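Leucyl-tRNA synthetase (Giardia intestinalis, PDB 3PZ6) probably attaches leucine to tRNA(Leu); this chain is its CP1 domain, the editing part that is expected to hydrolyse mischarged tRNA. Local coordinates at residues R88-V93 with D286-C291; V93-C98 with R158-P163; P225-E230 with M274-F279; E230-G235 with F269-M274. The protein carries 2 engineered substitutions. All coordinates share one frame; numbering follows the deposited sequence.

Interaction 1 of 4, residues R88-V93 with D286-C291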
loop_
_atom_site.group_PDB
_atom_site.type_symbol
_atom_site.label_atom_id
_atom_site.label_comp_id
_atom_site.label_asym_id
_atom_site.label_seq_id
_atom_site.Cartn_x
_atom_site.Cartn_y
_atom_site.Cartn_z
ATOM N N ARG A 88 -4.423 -1.495 -11.078
ATOM C CA ARG A 88 -4.951 -2.849 -10.909
ATOM C C ARG A 88 -5.754 -3.002 -9.620
ATOM O O ARG A 88 -5.296 -3.659 -8.689
ATOM C CB ARG A 88 -3.811 -3.872 -10.926
ATOM C CG ARG A 88 -2.935 -3.854 -12.172
ATOM C CD ARG A 88 -2.169 -5.160 -12.282
ATOM N NE ARG A 88 -3.091 -6.271 -12.497
ATOM C CZ ARG A 88 -2.768 -7.561 -12.438
ATOM N NH1 ARG A 88 -1.523 -7.938 -12.159
ATOM N NH2 ARG A 88 -3.704 -8.481 -12.658
ATOM N N PRO A 89 -6.961 -2.409 -9.570
ATOM C CA PRO A 89 -7.766 -2.422 -8.345
ATOM C C PRO A 89 -8.266 -3.815 -7.938
ATOM O O PRO A 89 -8.644 -4.012 -6.781
ATOM C CB PRO A 89 -8.952 -1.517 -8.701
ATOM C CG PRO A 89 -9.076 -1.627 -10.174
ATOM C CD PRO A 89 -7.665 -1.728 -10.674
ATOM N N GLU A 90 -8.273 -4.763 -8.873
ATOM C CA GLU A 90 -8.716 -6.130 -8.581
ATOM C C GLU A 90 -7.708 -6.912 -7.721
ATOM O O GLU A 90 -8.074 -7.884 -7.053
ATOM C CB GLU A 90 -9.048 -6.892 -9.880
ATOM C CG GLU A 90 -7.840 -7.396 -10.682
ATOM C CD GLU A 90 -7.124 -6.315 -11.498
ATOM O OE1 GLU A 90 -7.515 -5.120 -11.442
ATOM O OE2 GLU A 90 -6.155 -6.678 -12.205
ATOM N N THR A 91 -6.448 -6.477 -7.737
ATOM C CA THR A 91 -5.394 -7.116 -6.960
ATOM C C THR A 91 -5.338 -6.607 -5.513
ATOM O O THR A 91 -4.529 -7.095 -4.713
ATOM C CB THR A 91 -3.992 -6.933 -7.609
ATOM O OG1 THR A 91 -3.699 -5.541 -7.725
ATOM C CG2 THR A 91 -3.909 -7.583 -8.986
ATOM N N MET A 92 -6.205 -5.647 -5.182
ATOM C CA MET A 92 -6.165 -4.966 -3.882
ATOM C C MET A 92 -6.417 -5.849 -2.655
ATOM O O MET A 92 -6.000 -5.514 -1.546
ATOM C CB MET A 92 -7.074 -3.733 -3.871
ATOM C CG MET A 92 -6.499 -2.509 -4.603
ATOM S SD MET A 92 -4.785 -2.100 -4.155
ATOM C CE MET A 92 -3.902 -2.792 -5.549
ATOM N N VAL A 93 -7.082 -6.977 -2.851
ATOM C CA VAL A 93 -7.315 -7.917 -1.761
ATOM C C VAL A 93 -6.068 -8.766 -1.436
ATOM O O VAL A 93 -6.053 -9.504 -0.451
ATOM C CB VAL A 93 -8.575 -8.796 -2.042
ATOM C CG1 VAL A 93 -8.448 -9.520 -3.377
ATOM C CG2 VAL A 93 -8.846 -9.779 -0.897
ATOM N N ASP A 286 -14.004 -8.949 -16.149
ATOM C CA ASP A 286 -15.377 -8.544 -15.838
ATOM C C ASP A 286 -15.544 -7.755 -14.542
ATOM O O ASP A 286 -16.444 -6.923 -14.440
ATOM C CB ASP A 286 -16.315 -9.759 -15.824
ATOM C CG ASP A 286 -16.582 -10.319 -17.214
ATOM O OD1 ASP A 286 -16.246 -9.659 -18.225
ATOM O OD2 ASP A 286 -17.141 -11.430 -17.297
ATOM N N CYS A 287 -14.702 -8.015 -13.547
ATOM C CA CYS A 287 -14.884 -7.356 -12.253
ATOM C C CYS A 287 -13.851 -6.266 -11.961
ATOM O O CYS A 287 -13.821 -5.709 -10.860
ATOM C CB CYS A 287 -14.978 -8.380 -11.112
ATOM S SG CYS A 287 -13.416 -9.016 -10.492
ATOM N N LYS A 288 -13.018 -5.962 -12.956
ATOM C CA LYS A 288 -12.020 -4.896 -12.847
ATOM C C LYS A 288 -12.712 -3.555 -12.629
ATOM O O LYS A 288 -12.389 -2.836 -11.684
ATOM C CB LYS A 288 -11.139 -4.858 -14.099
ATOM C CG LYS A 288 -9.872 -4.021 -13.980
ATOM C CD LYS A 288 -9.104 -4.018 -15.298
ATOM C CE LYS A 288 -7.911 -3.070 -15.255
ATOM N NZ LYS A 288 -6.719 -3.702 -14.640
ATOM N N GLN A 289 -13.682 -3.239 -13.485
ATOM C CA GLN A 289 -14.498 -2.029 -13.334
ATOM C C GLN A 289 -15.334 -2.044 -12.055
ATOM O O GLN A 289 -15.654 -0.991 -11.509
ATOM C CB GLN A 289 -15.400 -1.830 -14.556
ATOM N N SER A 290 -15.674 -3.241 -11.589
ATOM C CA SER A 290 -16.532 -3.418 -10.424
ATOM C C SER A 290 -15.809 -3.143 -9.123
ATOM O O SER A 290 -16.382 -2.542 -8.216
ATOM C CB SER A 290 -17.103 -4.834 -10.396
ATOM O OG SER A 290 -17.908 -5.068 -11.536
ATOM N N CYS A 291 -14.561 -3.606 -9.029
ATOM C CA CYS A 291 -13.725 -3.371 -7.853
ATOM C C CYS A 291 -13.437 -1.886 -7.687
ATOM O O CYS A 291 -13.390 -1.380 -6.564
ATOM C CB CYS A 291 -12.422 -4.170 -7.928
ATOM S SG CYS A 291 -12.491 -5.763 -7.070
#

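Interaction 2 of 4, residues V93-C98 with R158-P163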
loop_
_atom_site.group_PDB
_atom_site.type_symbol
_atom_site.label_atom_id
_atom_site.label_comp_id
_atom_site.label_asym_id
_atom_site.label_seq_id
_atom_site.Cartn_x
_atom_site.Cartn_y
_atom_site.Cartn_z
ATOM N N VAL A 93 -7.082 -6.977 -2.851
ATOM C CA VAL A 93 -7.315 -7.917 -1.761
ATOM C C VAL A 93 -6.068 -8.766 -1.436
ATOM O O VAL A 93 -6.053 -9.504 -0.451
ATOM C CB VAL A 93 -8.575 -8.796 -2.042
ATOM C CG1 VAL A 93 -8.448 -9.520 -3.377
ATOM C CG2 VAL A 93 -8.846 -9.779 -0.897
ATOM N N GLY A 94 -5.025 -8.642 -2.255
ATOM C CA GLY A 94 -3.797 -9.427 -2.088
ATOM C C GLY A 94 -2.611 -8.678 -1.504
ATOM O O GLY A 94 -1.497 -9.210 -1.462
ATOM N N GLN A 95 -2.845 -7.450 -1.050
ATOM C CA GLN A 95 -1.805 -6.612 -0.440
ATOM C C GLN A 95 -1.163 -7.213 0.806
ATOM O O GLN A 95 -1.851 -7.556 1.773
ATOM C CB GLN A 95 -2.375 -5.253 -0.067
ATOM C CG GLN A 95 -2.687 -4.361 -1.233
ATOM C CD GLN A 95 -3.470 -3.174 -0.793
ATOM O OE1 GLN A 95 -4.667 -3.271 -0.513
ATOM N NE2 GLN A 95 -2.799 -2.039 -0.692
ATOM N N THR A 96 0.162 -7.313 0.777
ATOM C CA THR A 96 0.938 -7.805 1.911
ATOM C C THR A 96 1.683 -6.676 2.627
ATOM O O THR A 96 2.110 -6.825 3.774
ATOM C CB THR A 96 1.986 -8.808 1.444
ATOM O OG1 THR A 96 2.816 -8.170 0.476
ATOM C CG2 THR A 96 1.334 -10.026 0.831
ATOM N N ASN A 97 1.844 -5.560 1.919
ATOM C CA ASN A 97 2.617 -4.414 2.377
ATOM C C ASN A 97 2.462 -3.285 1.365
ATOM O O ASN A 97 1.686 -3.403 0.412
ATOM C CB ASN A 97 4.103 -4.784 2.539
ATOM C CG ASN A 97 4.782 -5.163 1.209
ATOM O OD1 ASN A 97 5.555 -4.382 0.650
ATOM N ND2 ASN A 97 4.490 -6.359 0.707
ATOM N N CYS A 98 3.190 -2.192 1.570
ATOM C CA CYS A 98 3.317 -1.162 0.546
ATOM C C CYS A 98 4.753 -0.632 0.509
ATOM O O CYS A 98 5.582 -1.040 1.321
ATOM C CB CYS A 98 2.291 -0.044 0.746
ATOM S SG CYS A 98 2.480 0.893 2.271
ATOM N N ARG A 158 -3.855 0.483 7.446
ATOM C CA ARG A 158 -5.021 -0.360 7.237
ATOM C C ARG A 158 -5.216 -0.363 5.734
ATOM O O ARG A 158 -5.464 0.687 5.142
ATOM C CB ARG A 158 -6.239 0.239 7.940
ATOM C CG ARG A 158 -7.313 -0.771 8.375
ATOM C CD ARG A 158 -7.305 -1.021 9.905
ATOM N NE ARG A 158 -7.619 0.200 10.661
ATOM C CZ ARG A 158 -7.400 0.383 11.965
ATOM N NH1 ARG A 158 -6.862 -0.582 12.711
ATOM N NH2 ARG A 158 -7.718 1.547 12.523
ATOM N N ALA A 159 -5.053 -1.522 5.104
ATOM C CA ALA A 159 -5.193 -1.616 3.657
ATOM C C ALA A 159 -6.595 -2.039 3.251
ATOM O O ALA A 159 -7.091 -3.078 3.684
ATOM C CB ALA A 159 -4.171 -2.566 3.076
ATOM N N PRO A 160 -7.245 -1.237 2.403
ATOM C CA PRO A 160 -8.582 -1.594 1.961
ATOM C C PRO A 160 -8.622 -2.945 1.240
ATOM O O PRO A 160 -7.674 -3.298 0.528
ATOM C CB PRO A 160 -8.945 -0.463 0.997
ATOM C CG PRO A 160 -7.668 0.143 0.607
ATOM C CD PRO A 160 -6.757 -0.004 1.760
ATOM N N LEU A 161 -9.711 -3.685 1.470
ATOM C CA LEU A 161 -10.027 -4.967 0.812
ATOM C C LEU A 161 -9.154 -6.154 1.220
ATOM O O LEU A 161 -9.569 -7.307 1.079
ATOM C CB LEU A 161 -10.069 -4.811 -0.712
ATOM C CG LEU A 161 -11.407 -4.458 -1.379
ATOM C CD1 LEU A 161 -12.323 -3.586 -0.510
ATOM C CD2 LEU A 161 -11.142 -3.799 -2.723
ATOM N N SER A 162 -7.958 -5.870 1.727
ATOM C CA SER A 162 -7.069 -6.892 2.280
ATOM C C SER A 162 -7.671 -7.538 3.542
ATOM O O SER A 162 -8.272 -6.846 4.373
ATOM C CB SER A 162 -5.713 -6.271 2.602
ATOM O OG SER A 162 -4.793 -7.244 3.058
ATOM N N PRO A 163 -7.549 -8.871 3.670
ATOM C CA PRO A 163 -7.934 -9.555 4.905
ATOM C C PRO A 163 -6.960 -9.289 6.051
ATOM O O PRO A 163 -7.263 -9.608 7.197
ATOM C CB PRO A 163 -7.885 -11.039 4.518
ATOM C CG PRO A 163 -7.006 -11.093 3.330
ATOM C CD PRO A 163 -7.255 -9.828 2.589
#

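Interaction 3 of 4, residues P225-E230 with M274-F279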
loop_
_atom_site.group_PDB
_atom_site.type_symbol
_atom_site.label_atom_id
_atom_site.label_comp_id
_atom_site.label_asym_id
_atom_site.label_seq_id
_atom_site.Cartn_x
_atom_site.Cartn_y
_atom_site.Cartn_z
ATOM N N PRO A 225 2.131 -13.943 0.523
ATOM C CA PRO A 225 1.346 -13.698 -0.690
ATOM C C PRO A 225 0.028 -14.459 -0.661
ATOM O O PRO A 225 -0.050 -15.538 -0.074
ATOM C CB PRO A 225 2.242 -14.244 -1.793
ATOM C CG PRO A 225 3.619 -14.080 -1.262
ATOM C CD PRO A 225 3.515 -14.348 0.211
ATOM N N LEU A 226 -1.000 -13.892 -1.278
ATOM C CA LEU A 226 -2.334 -14.478 -1.242
ATOM C C LEU A 226 -2.793 -14.993 -2.607
ATOM O O LEU A 226 -2.565 -14.327 -3.616
ATOM C CB LEU A 226 -3.330 -13.440 -0.716
ATOM C CG LEU A 226 -3.665 -13.369 0.781
ATOM C CD1 LEU A 226 -2.673 -14.085 1.695
ATOM C CD2 LEU A 226 -3.851 -11.919 1.199
ATOM N N PRO A 227 -3.457 -16.171 -2.641
ATOM C CA PRO A 227 -4.031 -16.759 -3.860
ATOM C C PRO A 227 -5.287 -16.024 -4.352
ATOM O O PRO A 227 -6.398 -16.569 -4.297
ATOM C CB PRO A 227 -4.397 -18.172 -3.408
ATOM C CG PRO A 227 -4.646 -18.041 -1.958
ATOM C CD PRO A 227 -3.628 -17.066 -1.482
ATOM N N ILE A 228 -5.113 -14.795 -4.832
ATOM C CA ILE A 228 -6.258 -13.944 -5.176
ATOM C C ILE A 228 -6.788 -14.225 -6.579
ATOM O O ILE A 228 -7.988 -14.137 -6.831
ATOM C CB ILE A 228 -5.957 -12.425 -4.993
ATOM C CG1 ILE A 228 -4.723 -11.998 -5.791
ATOM C CG2 ILE A 228 -5.744 -12.105 -3.530
ATOM C CD1 ILE A 228 -4.690 -10.518 -6.123
ATOM N N ILE A 229 -5.889 -14.585 -7.480
ATOM C CA ILE A 229 -6.241 -14.801 -8.868
ATOM C C ILE A 229 -5.667 -16.125 -9.352
ATOM O O ILE A 229 -4.482 -16.405 -9.148
ATOM C CB ILE A 229 -5.742 -13.624 -9.758
ATOM C CG1 ILE A 229 -6.514 -12.341 -9.414
ATOM C CG2 ILE A 229 -5.888 -13.960 -11.246
ATOM C CD1 ILE A 229 -5.904 -11.054 -9.942
ATOM N N GLU A 230 -6.520 -16.941 -9.965
ATOM C CA GLU A 230 -6.082 -18.157 -10.623
ATOM C C GLU A 230 -5.971 -17.934 -12.123
ATOM O O GLU A 230 -6.943 -17.587 -12.796
ATOM C CB GLU A 230 -7.036 -19.324 -10.344
ATOM C CG GLU A 230 -6.628 -20.617 -11.062
ATOM C CD GLU A 230 -7.598 -21.766 -10.861
ATOM O OE1 GLU A 230 -8.548 -21.641 -10.053
ATOM O OE2 GLU A 230 -7.406 -22.816 -11.515
ATOM N N MET A 274 -10.903 -14.386 -10.219
ATOM C CA MET A 274 -10.835 -14.024 -8.817
ATOM C C MET A 274 -11.147 -15.228 -7.941
ATOM O O MET A 274 -12.094 -15.969 -8.197
ATOM C CB MET A 274 -11.799 -12.876 -8.514
ATOM C CG MET A 274 -11.455 -11.584 -9.241
ATOM S SD MET A 274 -9.876 -10.847 -8.749
ATOM C CE MET A 274 -10.225 -10.287 -7.087
ATOM N N LYS A 275 -10.340 -15.419 -6.907
ATOM C CA LYS A 275 -10.495 -16.567 -6.019
ATOM C C LYS A 275 -10.758 -16.104 -4.602
ATOM O O LYS A 275 -11.169 -16.884 -3.751
ATOM C CB LYS A 275 -9.239 -17.443 -6.066
ATOM C CG LYS A 275 -8.998 -18.126 -7.402
ATOM C CD LYS A 275 -9.538 -19.548 -7.415
ATOM C CE LYS A 275 -10.995 -19.607 -7.776
ATOM N NZ LYS A 275 -11.586 -20.784 -7.106
ATOM N N MET A 276 -10.500 -14.823 -4.369
ATOM C CA MET A 276 -10.703 -14.190 -3.075
ATOM C C MET A 276 -11.401 -12.854 -3.270
ATOM O O MET A 276 -11.460 -12.331 -4.383
ATOM C CB MET A 276 -9.362 -13.981 -2.362
ATOM C CG MET A 276 -8.718 -15.259 -1.842
ATOM S SD MET A 276 -7.046 -15.023 -1.199
ATOM C CE MET A 276 -7.363 -13.874 0.158
ATOM N N GLY A 277 -11.921 -12.309 -2.181
ATOM C CA GLY A 277 -12.589 -11.022 -2.203
ATOM C C GLY A 277 -14.067 -11.161 -2.505
ATOM O O GLY A 277 -14.567 -12.275 -2.643
ATOM N N PRO A 278 -14.779 -10.025 -2.612
ATOM C CA PRO A 278 -16.238 -10.035 -2.786
ATOM C C PRO A 278 -16.686 -10.508 -4.166
ATOM O O PRO A 278 -17.846 -10.856 -4.344
ATOM C CB PRO A 278 -16.629 -8.567 -2.573
ATOM C CG PRO A 278 -15.447 -7.957 -1.856
ATOM C CD PRO A 278 -14.270 -8.653 -2.454
ATOM N N PHE A 279 -15.772 -10.527 -5.125
ATOM C CA PHE A 279 -16.101 -10.975 -6.470
ATOM C C PHE A 279 -15.492 -12.333 -6.789
ATOM O O PHE A 279 -15.179 -12.620 -7.944
ATOM C CB PHE A 279 -15.678 -9.922 -7.502
ATOM C CG PHE A 279 -16.310 -8.574 -7.276
ATOM C CD1 PHE A 279 -17.696 -8.425 -7.311
ATOM C CD2 PHE A 279 -15.528 -7.462 -7.018
ATOM C CE1 PHE A 279 -18.287 -7.190 -7.092
ATOM C CE2 PHE A 279 -16.115 -6.219 -6.804
ATOM C CZ PHE A 279 -17.501 -6.086 -6.843
#

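Interaction 4 of 4, residues E230-G235 with F269-M274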
loop_
_atom_site.group_PDB
_atom_site.type_symbol
_atom_site.label_atom_id
_atom_site.label_comp_id
_atom_site.label_asym_id
_atom_site.label_seq_id
_atom_site.Cartn_x
_atom_site.Cartn_y
_atom_site.Cartn_z
ATOM N N GLU A 230 -6.520 -16.941 -9.965
ATOM C CA GLU A 230 -6.082 -18.157 -10.623
ATOM C C GLU A 230 -5.971 -17.934 -12.123
ATOM O O GLU A 230 -6.943 -17.587 -12.796
ATOM C CB GLU A 230 -7.036 -19.324 -10.344
ATOM C CG GLU A 230 -6.628 -20.617 -11.062
ATOM C CD GLU A 230 -7.598 -21.766 -10.861
ATOM O OE1 GLU A 230 -8.548 -21.641 -10.053
ATOM O OE2 GLU A 230 -7.406 -22.816 -11.515
ATOM N N ILE A 231 -4.770 -18.140 -12.637
ATOM C CA ILE A 231 -4.558 -18.167 -14.068
ATOM C C ILE A 231 -4.486 -19.627 -14.525
ATOM O O ILE A 231 -3.545 -20.343 -14.168
ATOM C CB ILE A 231 -3.294 -17.391 -14.467
ATOM C CG1 ILE A 231 -3.397 -15.940 -13.979
ATOM C CG2 ILE A 231 -3.101 -17.443 -15.972
ATOM C CD1 ILE A 231 -2.085 -15.171 -13.977
ATOM N N PRO A 232 -5.500 -20.080 -15.295
ATOM C CA PRO A 232 -5.513 -21.423 -15.889
ATOM C C PRO A 232 -4.199 -21.713 -16.607
ATOM O O PRO A 232 -3.697 -20.861 -17.348
ATOM C CB PRO A 232 -6.646 -21.339 -16.915
ATOM C CG PRO A 232 -7.570 -20.298 -16.360
ATOM C CD PRO A 232 -6.690 -19.295 -15.686
ATOM N N ASP A 233 -3.652 -22.905 -16.376
ATOM C CA ASP A 233 -2.363 -23.324 -16.935
ATOM C C ASP A 233 -1.166 -22.864 -16.094
ATOM O O ASP A 233 -0.016 -23.202 -16.408
ATOM C CB ASP A 233 -2.213 -22.871 -18.391
ATOM N N ILE A 234 -1.430 -22.092 -15.036
ATOM C CA ILE A 234 -0.374 -21.686 -14.101
ATOM C C ILE A 234 -0.786 -21.949 -12.651
ATOM O O ILE A 234 -0.127 -22.726 -11.956
ATOM C CB ILE A 234 0.079 -20.217 -14.292
ATOM C CG1 ILE A 234 0.573 -19.978 -15.723
ATOM C CG2 ILE A 234 1.199 -19.885 -13.325
ATOM C CD1 ILE A 234 0.737 -18.503 -16.109
ATOM N N GLY A 235 -1.874 -21.314 -12.210
ATOM C CA GLY A 235 -2.395 -21.499 -10.856
ATOM C C GLY A 235 -2.613 -20.211 -10.078
ATOM O O GLY A 235 -2.820 -19.148 -10.676
ATOM N N PHE A 269 -5.237 -10.586 -16.886
ATOM C CA PHE A 269 -6.397 -9.842 -17.344
ATOM C C PHE A 269 -7.341 -10.702 -18.195
ATOM O O PHE A 269 -8.546 -10.748 -17.928
ATOM C CB PHE A 269 -5.984 -8.560 -18.085
ATOM C CG PHE A 269 -7.133 -7.852 -18.752
ATOM C CD1 PHE A 269 -8.075 -7.158 -17.997
ATOM C CD2 PHE A 269 -7.286 -7.896 -20.138
ATOM C CE1 PHE A 269 -9.146 -6.507 -18.609
ATOM C CE2 PHE A 269 -8.356 -7.246 -20.758
ATOM C CZ PHE A 269 -9.285 -6.548 -19.990
ATOM N N TYR A 270 -6.797 -11.390 -19.196
ATOM C CA TYR A 270 -7.642 -12.126 -20.144
ATOM C C TYR A 270 -8.239 -13.413 -19.590
ATOM O O TYR A 270 -9.399 -13.716 -19.860
ATOM C CB TYR A 270 -6.906 -12.387 -21.464
ATOM C CG TYR A 270 -6.702 -11.127 -22.279
ATOM C CD1 TYR A 270 -7.796 -10.413 -22.787
ATOM C CD2 TYR A 270 -5.424 -10.640 -22.534
ATOM C CE1 TYR A 270 -7.614 -9.250 -23.531
ATOM C CE2 TYR A 270 -5.234 -9.481 -23.274
ATOM C CZ TYR A 270 -6.333 -8.791 -23.765
ATOM O OH TYR A 270 -6.141 -7.644 -24.495
ATOM N N THR A 271 -7.459 -14.157 -18.808
ATOM C CA THR A 271 -7.885 -15.478 -18.335
ATOM C C THR A 271 -8.061 -15.577 -16.817
ATOM O O THR A 271 -8.641 -16.547 -16.325
ATOM C CB THR A 271 -6.916 -16.584 -18.794
ATOM O OG1 THR A 271 -5.613 -16.320 -18.271
ATOM C CG2 THR A 271 -6.843 -16.654 -20.319
ATOM N N GLY A 272 -7.575 -14.574 -16.087
ATOM C CA GLY A 272 -7.574 -14.593 -14.623
ATOM C C GLY A 272 -8.945 -14.652 -13.987
ATOM O O GLY A 272 -9.874 -13.993 -14.441
ATOM N N ILE A 273 -9.065 -15.457 -12.937
ATOM C CA ILE A 273 -10.327 -15.618 -12.212
ATOM C C ILE A 273 -10.120 -15.322 -10.737
ATOM O O ILE A 273 -9.255 -15.912 -10.092
ATOM C CB ILE A 273 -10.923 -17.037 -12.402
ATOM C CG1 ILE A 273 -11.545 -17.154 -13.797
ATOM C CG2 ILE A 273 -11.971 -17.348 -11.321
ATOM C CD1 ILE A 273 -11.554 -18.555 -14.340
ATOM N N MET A 274 -10.903 -14.386 -10.219
ATOM C CA MET A 274 -10.835 -14.024 -8.817
ATOM C C MET A 274 -11.147 -15.228 -7.941
ATOM O O MET A 274 -12.094 -15.969 -8.197
ATOM C CB MET A 274 -11.799 -12.876 -8.514
ATOM C CG MET A 274 -11.455 -11.584 -9.241
ATOM S SD MET A 274 -9.876 -10.847 -8.749
ATOM C CE MET A 274 -10.225 -10.287 -7.087
#

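Interaction 1 of 4, residues R88-V93 with D286-C291
Glu90 and Lys288 hold this contact together by charge. Lys288 lies on helix 284-297 and runs nearly straight until its last torsion, where chi4 of 84° turns the ammonium group toward the carboxylate. NZ forms a rather long salt bridge of 3.6 Å with Glu90 OE1. The CG of Lys288 lies alongside the same oxygen, so the aliphatic part of the chain also takes part.

The other carboxylate oxygen is held from within the loop. Arg88 grips Glu90 side-on, and its NE and NH2 both reach the single atom OE2, NH2 at 3.1 Å. Arg88 and Lys288 thus share one carboxylate. Lys288 NZ also hydrogen-bonds to Leu87 O, while Arg88 makes a cation-pi contact with Tyr265.

Further hydrogen bonds shape the loop. Arg88 O accepts both Thr91 N and Thr91 OG1, the hydroxyl at 2.6 Å in the carbonyl plane. Thr91 CG2 lies over one face of the guanidinium group of Arg88, 3.6 Å above its plane.

The remaining contacts are van der Waals. Pro89 CB faces Cys291 CB at 4.4 Å, and the proline CG rests near Lys288 O. One turn further along the helix, Cys291 SG reaches to 4.1 Å from Glu90 CA.

The loop carries the sequence Arg-Pro-Glu-Thr that follows strand 79-86. Glu90, itself held by Arg88, links this loop to Lys288 of helix 284-297, the last helix of the chain. The sequence is consistent with the start of the threonine-rich segment of LeuRS CP1 domains, which in relatives lines the editing site.

Interaction 2 of 4, residues V93-C98 with R158-P163
Val93 and Gln95 meet the turn at 159-163 with both side chain and backbone. Val93 uses its CG2 branch, set anti to the backbone N, against Leu161 O and Pro163 CD, the latter at 3.8 Å. The valine and the proline ring cross at about a right angle. Val93 CB and Leu161 CB stand 4.5 Å apart.

Ser162 supplies a hydrogen bond. Its OG donates to Gln95 O over 3.2 Å and lies in the carbonyl plane, on a lone pair. The serine chi1 of -176° swings the hydroxyl toward this carbonyl. The same OG is also hydrogen-bonded to Tyr164 N, so it ties the turn to itself as well as to the opposite loop. The side chain of Gln95 extends beyond CG, and its terminal amide packs against the methyl group of Ala159, with Gln95 CD 4.0 Å from Ala159 CB.

In the CP1 fold the segment 158-163 leads from strand 156-158 to its antiparallel neighbour 167-171. The segment 93-98 runs into strand 97-100, which pairs in parallel with 167-171. The contact therefore joins two approaches to the same mixed sheet.

The next shell is mostly side-chain packing. Leu16 of strand 10-18 touches Gln95 and Pro160, and Ile167 covers Ala159. Val93 is also backed by Ile228, and Leu161 by Gln300. Further along, Cys98 bonds through its backbone to Phe168 and Leu170, and Thr96 to Ser186.

Interaction 3 of 4, residues P225-E230 with M274-F279
Ile228 offers its carbonyl to Lys275, and this is the hydrogen bond across the contact. Lys275 N donates to Ile228 O over 2.7 Å with an angle of 155°, the donor tilted 34° from the carbonyl plane. Met274 CA adds a CA-H...O contact to the same oxygen at 3.5 Å. Beside it, Ile229 and Met274 form an antiparallel non-hydrogen-bonded pair. The backbone of Met274 is bonded instead to Gly281 and Gln282.

Ile228 N is satisfied by Leu226 O, which closes an inverse gamma turn centred on Pro227. Leu226 O also accepts a weak bond from Ser189 OG.

Sulfur fills the apolar part. Met276 reaches into the turn: its CE meets Leu226 CG at 3.8 Å, and its SD lies near Pro227 CG and Ile228 CG2. Met274 is bent at chi2 and chi3, which brings its SD to 3.7 Å from Ile229 CG1.

Beside the strand, the methylenes of Lys275 run past Glu230, with CG 3.7 Å from Glu230 CB. Lys275 NZ stays 4.3 Å from Glu230 OE1, beyond a salt bridge. Hence the contact rests on one backbone bond and thioether and aliphatic packing, with charge giving at most a weak attraction.

Interaction 4 of 4, residues E230-G235 with F269-M274
Glu230 and Ile273 are the hydrogen-bonded pair of a small antiparallel sheet made of strands 229-230 and 273-274. Glu230 N donates to Ile273 O over 2.9 Å, nearly straight at 169°. The return bond runs from Ile273 N to Glu230 O at 3.0 Å and is more bent, with an angle of 151°. Glu230 O also receives a CA-H...O contact from Gly272 CA at 3.6 Å.

Beyond this pair, the chain meets the end of a helix. Gly272 is the first residue to leave the helical conformation after helix 254-271. Thr271, just before it, faces Ile231 and Pro232. Its OG1 lies 3.6 Å from Ile231 CG2, the two side chains crossing at about a right angle. The polar need of this hydroxyl is met by Lys267 O, one turn back in the helix. Pro232 lies alongside Thr271, the two side chains running opposite ways, and its CD sits 3.4 Å from Thr271 O.

Past Pro232 the loop folds back on itself. Ile231 O accepts both Ile234 N and Gly235 N, and Ile231 N donates to Gly235 O. With two residues set opposite Ile231, the turn-back is a classic beta bulge.

Helix 254-271 flanks this loop: Ile231 and Ile234 both touch Lys267, and Ile234 also touches Ile263. Gly272 bonds through its backbone to Val284, which links the small sheet to the start of helix 284-297, and helix 238-245 follows the loop.

In the fold
Interactions 3 and 4 build the same two-stranded sheet and share Glu230 and Met274; their centres are about 10 Å apart. Interaction 1 adjoins this sheet through Met274: its CE lies 3.2 Å from Glu90 O, and its CG lies 3.5 Å from Cys287 SG. Val93 belongs to both interaction 1 and interaction 2, whose centres are about 13 Å apart. Ile228 bridges interactions 2 and 3, its CG2 3.6 Å from Gly94 CA. Segment 88-98 thus connects the small sheet and helix 284-297 with the large mixed sheet. The threonine-rich segment, which in relatives borders the editing pocket, probably runs through interactions 1 and 2.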